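Local atomic coordinates of assemblin (Human herpesvirus 3, PDB entry 1VZV), a protein that acts as a serine protease, active as a dimer, that probably cleaves the scaffolding assembly protein so that the herpesvirus procapsid can mature. Residues E1-A6 with V143-T148; L9-K14 with D57-F62; L19-E24 with G136-T141; I66-Q71 with N178-V183. All coordinates share one frame; numbering follows the deposited sequence.

Contact 1 (E1-A6 with V143-T148)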
loop_
_atom_site.group_PDB
_atom_site.type_symbol
_atom_site.label_atom_id
_atom_site.label_comp_id
_atom_site.label_asym_id
_atom_site.label_seq_id
_atom_site.Cartn_x
_atom_site.Cartn_y
_atom_site.Cartn_z
ATOM N N GLU A 1 12.310 -4.015 23.209
ATOM C CA GLU A 1 10.866 -4.241 22.932
ATOM C C GLU A 1 10.652 -5.061 21.626
ATOM O O GLU A 1 10.829 -4.552 20.497
ATOM C CB GLU A 1 10.131 -2.886 22.905
ATOM C CG GLU A 1 10.049 -2.200 24.285
ATOM C CD GLU A 1 9.362 -0.801 24.274
ATOM O OE1 GLU A 1 9.739 0.037 23.401
ATOM O OE2 GLU A 1 8.466 -0.543 25.149
ATOM N N ALA A 2 10.295 -6.336 21.787
ATOM C CA ALA A 2 10.080 -7.208 20.635
ATOM C C ALA A 2 8.618 -7.526 20.374
ATOM O O ALA A 2 7.731 -7.151 21.127
ATOM C CB ALA A 2 10.871 -8.508 20.791
ATOM N N LEU A 3 8.382 -8.190 19.261
ATOM C CA LEU A 3 7.061 -8.588 18.890
ATOM C C LEU A 3 7.179 -10.064 18.670
ATOM O O LEU A 3 8.215 -10.554 18.236
ATOM C CB LEU A 3 6.659 -7.937 17.580
ATOM C CG LEU A 3 6.106 -6.512 17.569
ATOM C CD1 LEU A 3 7.066 -5.565 18.299
ATOM C CD2 LEU A 3 5.861 -6.076 16.112
ATOM N N TYR A 4 6.141 -10.783 19.043
ATOM C CA TYR A 4 6.114 -12.205 18.844
ATOM C C TYR A 4 4.997 -12.369 17.874
ATOM O O TYR A 4 3.985 -11.675 17.972
ATOM C CB TYR A 4 5.803 -12.919 20.142
ATOM C CG TYR A 4 6.930 -12.781 21.096
ATOM C CD1 TYR A 4 7.083 -11.622 21.848
ATOM C CD2 TYR A 4 7.935 -13.742 21.143
ATOM C CE1 TYR A 4 8.204 -11.411 22.599
ATOM C CE2 TYR A 4 9.074 -13.537 21.903
ATOM C CZ TYR A 4 9.197 -12.365 22.621
ATOM O OH TYR A 4 10.334 -12.140 23.342
ATOM N N VAL A 5 5.229 -13.211 16.881
ATOM C CA VAL A 5 4.250 -13.501 15.851
ATOM C C VAL A 5 4.024 -15.003 15.946
ATOM O O VAL A 5 4.977 -15.748 16.191
ATOM C CB VAL A 5 4.830 -13.198 14.469
ATOM C CG1 VAL A 5 3.754 -13.244 13.427
ATOM C CG2 VAL A 5 5.509 -11.870 14.471
ATOM N N ALA A 6 2.776 -15.442 15.817
ATOM C CA ALA A 6 2.460 -16.864 15.864
ATOM C C ALA A 6 1.315 -17.135 14.888
ATOM O O ALA A 6 0.434 -16.297 14.721
ATOM C CB ALA A 6 2.081 -17.278 17.265
ATOM N N VAL A 143 -1.713 -14.045 10.539
ATOM C CA VAL A 143 -0.979 -14.163 11.784
ATOM C C VAL A 143 -1.361 -13.177 12.866
ATOM O O VAL A 143 -2.055 -12.206 12.611
ATOM C CB VAL A 143 0.537 -14.115 11.561
ATOM C CG1 VAL A 143 0.983 -15.363 10.893
ATOM C CG2 VAL A 143 0.917 -12.921 10.761
ATOM N N ASN A 144 -0.948 -13.480 14.091
ATOM C CA ASN A 144 -1.197 -12.630 15.228
ATOM C C ASN A 144 0.167 -12.216 15.759
ATOM O O ASN A 144 1.126 -12.985 15.702
ATOM C CB ASN A 144 -2.005 -13.374 16.286
ATOM C CG ASN A 144 -2.549 -12.453 17.368
ATOM O OD1 ASN A 144 -3.261 -11.494 17.088
ATOM N ND2 ASN A 144 -2.225 -12.752 18.617
ATOM N N TYR A 145 0.254 -10.954 16.166
ATOM C CA TYR A 145 1.455 -10.323 16.720
ATOM C C TYR A 145 1.074 -9.766 18.093
ATOM O O TYR A 145 -0.056 -9.297 18.268
ATOM C CB TYR A 145 1.850 -9.088 15.904
ATOM C CG TYR A 145 2.288 -9.267 14.479
ATOM C CD1 TYR A 145 1.368 -9.494 13.464
ATOM C CD2 TYR A 145 3.623 -9.116 14.139
ATOM C CE1 TYR A 145 1.769 -9.567 12.133
ATOM C CE2 TYR A 145 4.042 -9.183 12.821
ATOM C CZ TYR A 145 3.116 -9.411 11.809
ATOM O OH TYR A 145 3.559 -9.506 10.497
ATOM N N ASP A 146 2.005 -9.797 19.046
ATOM C CA ASP A 146 1.779 -9.231 20.391
ATOM C C ASP A 146 3.109 -9.043 21.072
ATOM O O ASP A 146 4.138 -9.315 20.461
ATOM C CB ASP A 146 0.894 -10.104 21.275
ATOM C CG ASP A 146 -0.011 -9.286 22.175
ATOM O OD1 ASP A 146 0.363 -8.188 22.597
ATOM O OD2 ASP A 146 -1.127 -9.731 22.443
ATOM N N CYS A 147 3.119 -8.642 22.337
ATOM C CA CYS A 147 4.399 -8.439 22.990
ATOM C C CYS A 147 4.835 -9.436 24.033
ATOM O O CYS A 147 5.577 -9.075 24.928
ATOM C CB CYS A 147 4.525 -7.030 23.542
ATOM S SG CYS A 147 2.999 -6.167 23.464
ATOM N N THR A 148 4.399 -10.682 23.914
ATOM C CA THR A 148 4.790 -11.740 24.833
ATOM C C THR A 148 4.403 -13.014 24.105
ATOM O O THR A 148 3.293 -13.106 23.578
ATOM C CB THR A 148 3.961 -11.725 26.100
ATOM O OG1 THR A 148 2.598 -11.945 25.745
ATOM C CG2 THR A 148 4.080 -10.419 26.842
#
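Tyr4, Val5 and Ala6 pair with Asp146, Tyr145 and Asn144 in an antiparallel ladder, a compact example of how an edge strand is added to a sheet. The segment axes of strands 3-6 and 144-146 approach to 4.7 Å. Tyr4 and Asp146 exchange two backbone bonds, Tyr4 N to Asp146 O at 2.9 Å and Asp146 N to Tyr4 O at 2.9 Å; Ala6 and Asn144 form the second hydrogen-bonded pair. Between them lies the non-hydrogen-bonded pair Val5-Tyr145, whose side chains run alongside each other. With CG1 anti to the backbone N (chi1 -169°), Val5 holds this methyl over the centre of the Tyr145 ring, CG1 lying 4.0 Å from the Tyr145 centroid in a CH-pi contact. The same methyl reaches Val143 CB at 3.8 Å. On the other face of the sheet, the Tyr4 ring lies obliquely to the backbone just past the strand, Tyr4 CD1 3.5 Å from Thr148 N. Tyr145 OH is held by Leu106 O, and the Thr148 side chain caps helix 149-152. Strand 61-67 flanks strand 3-8 on its far side, while helix 96-105 packs on Leu3 and Tyr145 and helix 149-152 on Tyr4 and Ala6.

Contact 2 (L9-K14 with D57-F62)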
loop_
_atom_site.group_PDB
_atom_site.type_symbol
_atom_site.label_atom_id
_atom_site.label_comp_id
_atom_site.label_asym_id
_atom_site.label_seq_id
_atom_site.Cartn_x
_atom_site.Cartn_y
_atom_site.Cartn_z
ATOM N N LEU A 9 1.888 -22.185 9.500
ATOM C CA LEU A 9 2.645 -22.029 8.270
ATOM C C LEU A 9 1.765 -22.498 7.116
ATOM O O LEU A 9 1.844 -21.954 6.010
ATOM C CB LEU A 9 3.919 -22.874 8.330
ATOM C CG LEU A 9 5.231 -22.234 8.775
ATOM C CD1 LEU A 9 4.968 -20.970 9.528
ATOM C CD2 LEU A 9 6.055 -23.213 9.597
ATOM N N ALA A 10 0.916 -23.493 7.391
ATOM C CA ALA A 10 0.024 -24.081 6.382
ATOM C C ALA A 10 -1.033 -25.017 6.986
ATOM O O ALA A 10 -0.787 -25.689 8.001
ATOM C CB ALA A 10 0.854 -24.863 5.365
ATOM N N LEU A 11 -2.215 -25.066 6.380
ATOM C CA LEU A 11 -3.230 -25.965 6.899
ATOM C C LEU A 11 -3.217 -27.211 6.041
ATOM O O LEU A 11 -3.299 -27.118 4.804
ATOM C CB LEU A 11 -4.616 -25.322 6.926
ATOM C CG LEU A 11 -4.905 -24.278 8.013
ATOM C CD1 LEU A 11 -6.394 -24.020 8.055
ATOM C CD2 LEU A 11 -4.436 -24.762 9.360
ATOM N N TYR A 12 -3.071 -28.364 6.700
ATOM C CA TYR A 12 -3.008 -29.665 6.031
ATOM C C TYR A 12 -4.137 -29.835 5.034
ATOM O O TYR A 12 -5.338 -29.771 5.398
ATOM C CB TYR A 12 -2.991 -30.820 7.036
ATOM C CG TYR A 12 -1.712 -30.928 7.867
ATOM C CD1 TYR A 12 -0.480 -30.483 7.388
ATOM C CD2 TYR A 12 -1.742 -31.486 9.141
ATOM C CE1 TYR A 12 0.675 -30.601 8.169
ATOM C CE2 TYR A 12 -0.597 -31.601 9.915
ATOM C CZ TYR A 12 0.595 -31.161 9.431
ATOM O OH TYR A 12 1.684 -31.271 10.243
ATOM N N SER A 13 -3.713 -29.936 3.765
ATOM C CA SER A 13 -4.621 -30.087 2.637
ATOM C C SER A 13 -5.174 -28.782 2.069
ATOM O O SER A 13 -4.880 -28.405 0.933
ATOM N N LYS A 14 -5.947 -28.078 2.886
ATOM C CA LYS A 14 -6.598 -26.819 2.517
ATOM C C LYS A 14 -5.856 -25.807 1.594
ATOM O O LYS A 14 -6.472 -25.246 0.647
ATOM C CB LYS A 14 -7.106 -26.125 3.786
ATOM N N ASP A 57 0.772 -29.349 14.640
ATOM C CA ASP A 57 -0.582 -29.384 15.188
ATOM C C ASP A 57 -1.482 -30.331 14.390
ATOM O O ASP A 57 -1.204 -30.654 13.229
ATOM C CB ASP A 57 -1.186 -27.972 15.225
ATOM C CG ASP A 57 -2.674 -27.973 15.562
ATOM O OD1 ASP A 57 -3.088 -28.745 16.448
ATOM O OD2 ASP A 57 -3.440 -27.198 14.945
ATOM N N ILE A 58 -2.542 -30.807 15.041
ATOM C CA ILE A 58 -3.513 -31.699 14.421
ATOM C C ILE A 58 -3.943 -31.074 13.073
ATOM O O ILE A 58 -4.158 -31.781 12.090
ATOM C CB ILE A 58 -4.739 -31.902 15.393
ATOM C CG1 ILE A 58 -5.015 -33.382 15.627
ATOM C CG2 ILE A 58 -5.998 -31.265 14.840
ATOM C CD1 ILE A 58 -5.421 -34.119 14.389
ATOM N N ARG A 59 -4.007 -29.737 13.052
ATOM C CA ARG A 59 -4.405 -28.954 11.885
ATOM C C ARG A 59 -3.276 -28.552 10.951
ATOM O O ARG A 59 -3.527 -28.309 9.787
ATOM C CB ARG A 59 -5.146 -27.681 12.317
ATOM C CG ARG A 59 -6.569 -27.870 12.851
ATOM C CD ARG A 59 -7.323 -26.510 12.995
ATOM N NE ARG A 59 -7.548 -25.826 11.714
ATOM C CZ ARG A 59 -8.546 -24.982 11.448
ATOM N NH1 ARG A 59 -9.495 -24.688 12.340
ATOM N NH2 ARG A 59 -8.607 -24.446 10.249
ATOM N N GLY A 60 -2.064 -28.400 11.470
ATOM C CA GLY A 60 -0.941 -28.009 10.625
ATOM C C GLY A 60 0.287 -27.485 11.359
ATOM O O GLY A 60 0.331 -27.534 12.573
ATOM N N PRO A 61 1.332 -27.042 10.657
ATOM C CA PRO A 61 2.494 -26.537 11.383
ATOM C C PRO A 61 2.094 -25.214 12.027
ATOM O O PRO A 61 1.512 -24.361 11.341
ATOM C CB PRO A 61 3.506 -26.276 10.261
ATOM C CG PRO A 61 3.076 -27.159 9.169
ATOM C CD PRO A 61 1.593 -27.044 9.214
ATOM N N PHE A 62 2.402 -25.041 13.318
ATOM C CA PHE A 62 2.106 -23.801 14.056
ATOM C C PHE A 62 3.436 -23.240 14.540
ATOM O O PHE A 62 4.224 -23.969 15.136
ATOM C CB PHE A 62 1.186 -24.076 15.244
ATOM C CG PHE A 62 0.686 -22.835 15.916
ATOM C CD1 PHE A 62 -0.430 -22.170 15.431
ATOM C CD2 PHE A 62 1.351 -22.304 17.009
ATOM C CE1 PHE A 62 -0.871 -20.989 16.025
ATOM C CE2 PHE A 62 0.915 -21.127 17.603
ATOM C CZ PHE A 62 -0.192 -20.470 17.111
#
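Tyr12 bends over the turn 57-60, and its path from CB to hydroxyl shows how an aromatic side chain can pack on bare backbone. CB lies 3.8 Å from Arg59 O, the same carbonyl that receives the Tyr12 N-H, with Tyr12 N 3.1 Å from Arg59 O. CG is still beside this oxygen, because chi1 (-69°) keeps CG next to the backbone N. Farther out, CE2 is 3.5 Å from Asp57 O, while CE1, across the ring from CE2, meets Pro61 CD at 3.8 Å. Beneath the ring centre lies Gly60, its CA 3.6 Å from the Tyr12 centroid in a CH-pi contact, and CZ stays over the same CA. At the tip, OH is near Gly60 C and Asp57 O.

The turn is the connection of the beta hairpin formed by strands 47-56 and 61-67, a two-residue type I turn, Gly60 N bonding weakly to Asp57 O and Asp57 N to Gly60 O. Asp57 reaches forward through its carboxylate to the N-H groups of Ile58 and Arg59, both weakly, and OD2 takes a bond from Tyr8 OH. Gly60 adopts backbone angles that call for glycine, and its CA donates a C-H contact to Ala10 O. Where the hairpin strand begins, Leu9 N binds Pro61 O at 2.9 Å, the donor standing 35° above the carbonyl plane. Leu9 CB packs on Pro61 CB at 3.9 Å. Leu11 sets its CD1 at the edge of the Arg59 guanidinium, whose NH2 forms a salt bridge with Glu215. Pro23 and Val26 of helix 23-29 touch the Tyr12 side chain.

Contact 3 (L19-E24 with G136-T141)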
loop_
_atom_site.group_PDB
_atom_site.type_symbol
_atom_site.label_atom_id
_atom_site.label_comp_id
_atom_site.label_asym_id
_atom_site.label_seq_id
_atom_site.Cartn_x
_atom_site.Cartn_y
_atom_site.Cartn_z
ATOM N N LEU A 19 1.681 -26.018 -3.284
ATOM C CA LEU A 19 1.809 -25.337 -2.004
ATOM C C LEU A 19 1.555 -26.309 -0.871
ATOM O O LEU A 19 2.058 -26.111 0.238
ATOM C CB LEU A 19 0.747 -24.249 -1.884
ATOM C CG LEU A 19 0.833 -22.995 -2.747
ATOM C CD1 LEU A 19 2.133 -22.295 -2.442
ATOM C CD2 LEU A 19 0.712 -23.324 -4.231
ATOM N N ASN A 20 0.709 -27.310 -1.134
ATOM C CA ASN A 20 0.337 -28.307 -0.139
ATOM C C ASN A 20 1.462 -28.860 0.722
ATOM O O ASN A 20 2.492 -29.299 0.218
ATOM C CB ASN A 20 -0.463 -29.455 -0.766
ATOM C CG ASN A 20 -1.867 -29.597 -0.138
ATOM O OD1 ASN A 20 -2.003 -29.843 1.075
ATOM N ND2 ASN A 20 -2.912 -29.427 -0.956
ATOM N N ILE A 21 1.265 -28.783 2.036
ATOM C CA ILE A 21 2.218 -29.284 3.026
ATOM C C ILE A 21 1.560 -30.501 3.709
ATOM O O ILE A 21 0.336 -30.537 3.906
ATOM C CB ILE A 21 2.577 -28.164 4.039
ATOM C CG1 ILE A 21 3.421 -27.091 3.338
ATOM C CG2 ILE A 21 3.331 -28.737 5.216
ATOM C CD1 ILE A 21 4.547 -27.677 2.482
ATOM N N THR A 22 2.343 -31.518 4.032
ATOM C CA THR A 22 1.756 -32.708 4.629
ATOM C C THR A 22 2.673 -33.272 5.704
ATOM O O THR A 22 3.885 -32.972 5.711
ATOM C CB THR A 22 1.528 -33.787 3.554
ATOM O OG1 THR A 22 2.791 -34.387 3.217
ATOM C CG2 THR A 22 0.892 -33.173 2.271
ATOM N N PRO A 23 2.130 -34.142 6.593
ATOM C CA PRO A 23 2.883 -34.768 7.696
ATOM C C PRO A 23 4.262 -35.412 7.364
ATOM O O PRO A 23 5.247 -35.169 8.079
ATOM C CB PRO A 23 1.859 -35.743 8.294
ATOM C CG PRO A 23 0.566 -35.015 8.099
ATOM C CD PRO A 23 0.708 -34.528 6.660
ATOM N N GLU A 24 4.345 -36.205 6.290
ATOM C CA GLU A 24 5.613 -36.832 5.862
ATOM C C GLU A 24 6.669 -35.739 5.725
ATOM O O GLU A 24 7.861 -35.974 5.917
ATOM C CB GLU A 24 5.427 -37.510 4.484
ATOM C CG GLU A 24 6.671 -38.270 3.896
ATOM C CD GLU A 24 6.312 -39.642 3.189
ATOM O OE1 GLU A 24 5.243 -39.759 2.504
ATOM O OE2 GLU A 24 7.119 -40.606 3.328
ATOM N N GLY A 136 -1.031 -14.403 2.008
ATOM C CA GLY A 136 -0.213 -15.444 1.426
ATOM C C GLY A 136 -0.955 -16.371 0.493
ATOM O O GLY A 136 -2.183 -16.387 0.418
ATOM N N ARG A 137 -0.177 -17.165 -0.220
ATOM C CA ARG A 137 -0.696 -18.144 -1.160
ATOM C C ARG A 137 -1.541 -19.210 -0.432
ATOM O O ARG A 137 -2.472 -19.771 -1.029
ATOM C CB ARG A 137 0.480 -18.852 -1.821
ATOM C CG ARG A 137 1.797 -18.073 -1.758
ATOM C CD ARG A 137 2.022 -17.301 -3.053
ATOM N NE ARG A 137 1.852 -18.198 -4.191
ATOM C CZ ARG A 137 2.497 -19.356 -4.339
ATOM N NH1 ARG A 137 3.431 -19.742 -3.460
ATOM N NH2 ARG A 137 2.236 -20.106 -5.401
ATOM N N ARG A 138 -1.196 -19.507 0.834
ATOM C CA ARG A 138 -1.887 -20.527 1.642
ATOM C C ARG A 138 -3.136 -20.099 2.399
ATOM O O ARG A 138 -3.296 -18.935 2.737
ATOM C CB ARG A 138 -0.889 -21.257 2.532
ATOM C CG ARG A 138 -0.028 -22.167 1.678
ATOM C CD ARG A 138 1.223 -22.764 2.329
ATOM N NE ARG A 138 2.009 -23.421 1.277
ATOM C CZ ARG A 138 3.256 -23.857 1.392
ATOM N NH1 ARG A 138 3.926 -23.755 2.537
ATOM N NH2 ARG A 138 3.822 -24.414 0.333
ATOM N N VAL A 139 -3.972 -21.069 2.746
ATOM C CA VAL A 139 -5.262 -20.786 3.375
ATOM C C VAL A 139 -5.491 -20.381 4.846
ATOM O O VAL A 139 -6.583 -19.903 5.170
ATOM C CB VAL A 139 -6.307 -21.878 2.984
ATOM C CG1 VAL A 139 -6.296 -22.091 1.475
ATOM C CG2 VAL A 139 -6.029 -23.180 3.725
ATOM N N GLY A 140 -4.552 -20.612 5.753
ATOM C CA GLY A 140 -4.797 -20.196 7.132
ATOM C C GLY A 140 -3.651 -19.310 7.596
ATOM O O GLY A 140 -3.463 -19.105 8.809
ATOM N N THR A 141 -2.926 -18.757 6.609
ATOM C CA THR A 141 -1.730 -17.945 6.819
ATOM C C THR A 141 -1.875 -16.564 7.419
ATOM O O THR A 141 -0.992 -15.736 7.241
ATOM C CB THR A 141 -0.853 -17.825 5.531
ATOM O OG1 THR A 141 -1.618 -17.283 4.443
ATOM C CG2 THR A 141 -0.267 -19.155 5.128
#
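Leu19 reaches between the adjacent arginines Arg137 and Arg138, and Ile21 follows it onto the second; the contact is mainly packing on the guanidinium groups, and no well-formed hydrogen bond is found between the two segments. The arginines differ sharply in conformation. Arg138 runs extended from CG to NE, chi2 and chi3 both close to anti, and so carries its guanidinium well away from its own loop to segment 19-24. Arg137 is instead folded: chi1 (-21°) falls outside the staggered positions and the chain bends again at chi2 and chi3, which turns a guanidinium face to the Leu19 isobutyl group. Leu19 CD1 lies 3.5 Å from Arg137 CZ, and the two side chains cross at about a right angle.

Leu19 meets Arg138 with its CB instead. This atom sits in the plane of that guanidinium, at the edge, with Leu19 CB 3.5 Å from Arg138 NE. Ile21 crosses Arg138 roughly perpendicularly and lays CG1 over one face, displaced toward the rim, with Ile21 CG1 3.5 Å from Arg138 NH1. The carbonyl of Leu19 is modelled too near this group for its placement to be trusted. A long, weak ion pair links Arg138 NE to Asp15.

Within the arginine loop, Thr141 OG1 donates to Arg138 O at 2.9 Å, approaching from 42° above the carbonyl plane and tying the loop back on itself. The Arg137 side chain touches Ser110 of the catalytic triad, and Arg138 touches Leu111 beside it. A Gly-Arg-Arg loop next to the nucleophile is the hallmark of the herpesvirus assemblin active site, where, as in its relatives, it probably helps to form the oxyanion hole.

Contact 4 (I66-Q71 with N178-V183)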
loop_
_atom_site.group_PDB
_atom_site.type_symbol
_atom_site.label_atom_id
_atom_site.label_comp_id
_atom_site.label_asym_id
_atom_site.label_seq_id
_atom_site.Cartn_x
_atom_site.Cartn_y
_atom_site.Cartn_z
ATOM N N ILE A 66 10.206 -14.343 16.643
ATOM C CA ILE A 66 10.499 -13.066 17.243
ATOM C C ILE A 66 10.916 -12.056 16.153
ATOM O O ILE A 66 11.623 -12.397 15.191
ATOM C CB ILE A 66 11.532 -13.200 18.403
ATOM C CG1 ILE A 66 11.591 -11.911 19.212
ATOM C CG2 ILE A 66 12.908 -13.546 17.888
ATOM C CD1 ILE A 66 12.248 -12.088 20.537
ATOM N N VAL A 67 10.318 -10.870 16.230
ATOM C CA VAL A 67 10.596 -9.775 15.313
ATOM C C VAL A 67 11.076 -8.636 16.220
ATOM O O VAL A 67 10.301 -7.953 16.890
ATOM C CB VAL A 67 9.337 -9.395 14.446
ATOM C CG1 VAL A 67 9.593 -8.146 13.603
ATOM C CG2 VAL A 67 8.967 -10.564 13.535
ATOM N N ARG A 68 12.389 -8.551 16.334
ATOM C CA ARG A 68 13.040 -7.544 17.141
ATOM C C ARG A 68 13.984 -6.790 16.197
ATOM O O ARG A 68 15.128 -7.197 16.000
ATOM C CB ARG A 68 13.821 -8.233 18.265
ATOM C CG ARG A 68 14.542 -7.308 19.237
ATOM C CD ARG A 68 15.380 -8.144 20.212
ATOM N NE ARG A 68 14.566 -8.808 21.225
ATOM C CZ ARG A 68 14.533 -8.433 22.507
ATOM N NH1 ARG A 68 15.355 -7.469 22.940
ATOM N NH2 ARG A 68 13.731 -9.068 23.377
ATOM N N CYS A 69 13.457 -5.752 15.546
ATOM C CA CYS A 69 14.217 -4.913 14.606
ATOM C C CYS A 69 13.851 -3.464 14.924
ATOM O O CYS A 69 12.740 -3.018 14.675
ATOM C CB CYS A 69 13.872 -5.262 13.136
ATOM S SG CYS A 69 14.491 -4.058 11.896
ATOM N N PRO A 70 14.773 -2.715 15.516
ATOM C CA PRO A 70 14.408 -1.335 15.823
ATOM C C PRO A 70 14.011 -0.508 14.621
ATOM O O PRO A 70 13.106 0.314 14.726
ATOM C CB PRO A 70 15.657 -0.783 16.520
ATOM C CG PRO A 70 16.772 -1.567 15.910
ATOM C CD PRO A 70 16.176 -2.986 15.861
ATOM N N GLN A 71 14.626 -0.746 13.470
ATOM C CA GLN A 71 14.281 0.051 12.297
ATOM C C GLN A 71 12.859 -0.187 11.777
ATOM O O GLN A 71 12.179 0.757 11.360
ATOM C CB GLN A 71 15.308 -0.137 11.176
ATOM C CG GLN A 71 16.695 0.453 11.472
ATOM C CD GLN A 71 17.426 -0.305 12.555
ATOM O OE1 GLN A 71 17.249 -1.512 12.700
ATOM N NE2 GLN A 71 18.216 0.399 13.348
ATOM N N ASN A 178 17.480 -11.451 22.689
ATOM C CA ASN A 178 18.033 -10.090 22.850
ATOM C C ASN A 178 18.410 -9.535 21.450
ATOM O O ASN A 178 18.328 -8.312 21.180
ATOM C CB ASN A 178 19.307 -10.127 23.732
ATOM C CG ASN A 178 20.523 -9.394 23.074
ATOM O OD1 ASN A 178 21.159 -9.916 22.133
ATOM N ND2 ASN A 178 20.807 -8.168 23.542
ATOM N N LYS A 179 18.980 -10.439 20.656
ATOM C CA LYS A 179 19.416 -10.203 19.294
ATOM C C LYS A 179 18.560 -9.126 18.631
ATOM O O LYS A 179 17.368 -9.328 18.496
ATOM C CB LYS A 179 19.182 -11.509 18.545
ATOM C CG LYS A 179 20.270 -11.991 17.660
ATOM C CD LYS A 179 19.888 -13.374 17.191
ATOM C CE LYS A 179 21.020 -14.048 16.414
ATOM N NZ LYS A 179 20.978 -15.558 16.509
ATOM N N VAL A 180 19.114 -7.971 18.284
ATOM C CA VAL A 180 18.295 -6.976 17.596
ATOM C C VAL A 180 18.674 -6.915 16.098
ATOM O O VAL A 180 19.824 -6.648 15.730
ATOM C CB VAL A 180 18.282 -5.556 18.293
ATOM C CG1 VAL A 180 18.185 -5.697 19.803
ATOM C CG2 VAL A 180 19.466 -4.705 17.902
ATOM N N TRP A 181 17.726 -7.297 15.246
ATOM C CA TRP A 181 17.930 -7.288 13.807
ATOM C C TRP A 181 17.934 -5.870 13.261
ATOM O O TRP A 181 16.973 -5.114 13.411
ATOM C CB TRP A 181 16.864 -8.137 13.118
ATOM C CG TRP A 181 17.049 -9.582 13.415
ATOM C CD1 TRP A 181 17.712 -10.501 12.643
ATOM C CD2 TRP A 181 16.677 -10.267 14.619
ATOM N NE1 TRP A 181 17.791 -11.709 13.303
ATOM C CE2 TRP A 181 17.164 -11.592 14.519
ATOM C CE3 TRP A 181 15.979 -9.891 15.773
ATOM C CZ2 TRP A 181 16.980 -12.539 15.539
ATOM C CZ3 TRP A 181 15.792 -10.834 16.783
ATOM C CH2 TRP A 181 16.292 -12.141 16.658
ATOM N N LYS A 182 19.052 -5.489 12.672
ATOM C CA LYS A 182 19.167 -4.163 12.112
ATOM C C LYS A 182 19.145 -4.205 10.602
ATOM O O LYS A 182 19.916 -4.970 10.000
ATOM C CB LYS A 182 20.461 -3.511 12.575
ATOM C CG LYS A 182 20.389 -3.040 13.999
ATOM C CD LYS A 182 21.718 -2.502 14.472
ATOM C CE LYS A 182 21.524 -1.636 15.708
ATOM N NZ LYS A 182 20.827 -0.345 15.376
ATOM N N VAL A 183 18.195 -3.479 10.000
ATOM C CA VAL A 183 18.085 -3.346 8.540
ATOM C C VAL A 183 18.233 -1.834 8.427
ATOM O O VAL A 183 18.364 -1.164 9.437
ATOM C CB VAL A 183 16.724 -3.862 7.962
ATOM C CG1 VAL A 183 16.646 -3.583 6.500
ATOM C CG2 VAL A 183 16.595 -5.365 8.139
#
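Arg68 and Trp181 meet because their torsions turn them along each other's backbone. Arg68 keeps CG anti to its N (chi1 -178°) and stays straight through chi2, running along segment 178-183, before a bend at chi3 (-75°) tilts the guanidinium onto Asn178. One guanidinium face then lies against the backbone there, with Asn178 CA 3.9 Å from Arg68 CZ and offset toward the rim. In Trp181, CG stands beside the backbone N, which swings the indole back across the strand end. Its six-membered ring thereby comes beside Arg68, where its placement is less sure, and then reaches Ile66, whose CG2 is 3.9 Å from Trp181 CH2.

The two segments run 46° apart end to end. The hydrogen bond that can be assigned between them is Trp181 N to Arg68 O at 2.7 Å, although the position of that oxygen is less certain. Trp181 O answers with a C-H contact from Cys69 CA, so that backbone joins backbone without a regular ladder. An apolar touch flanks it, where Val180 CB meets Pro70 CD at 4.1 Å. Farther along, Gln71 lies against Val183 at the end of the segment. The example illustrates how a loop can fasten onto the point where a strand turns into a helix. Here Cys69 SG caps the start of helix 70-79, strand 61-67 ends at Val67, strand 47-56 supplies Ile52 against Ile66 and Glu50 beside Trp181, and helix 185-197 brings Leu188 against both Gln71 and Val183.

In the fold
Contacts 1, 2 and 4 all draw on the central sheet, whereas contact 3 joins two loop regions beside the catalytic serine. Contact 1 is buried and regular, built from ladder bonds; contact 2, also buried, adds an aromatic ring over a hairpin turn to two backbone bonds. Contact 4 is a surface contact with one assigned backbone bond, and contact 3, partly buried, has no well-formed one, relying on guanidinium packing. Strands 3-8 and 61-67, neighbours in the sheet, bind contact 1 to contact 4 through Leu3 O and Val67 N. Contacts 2 and 3, centres about 7 Å apart, share the bond from Asn20 to Ser13; contact 4 lies on the opposite side of the chain's centre.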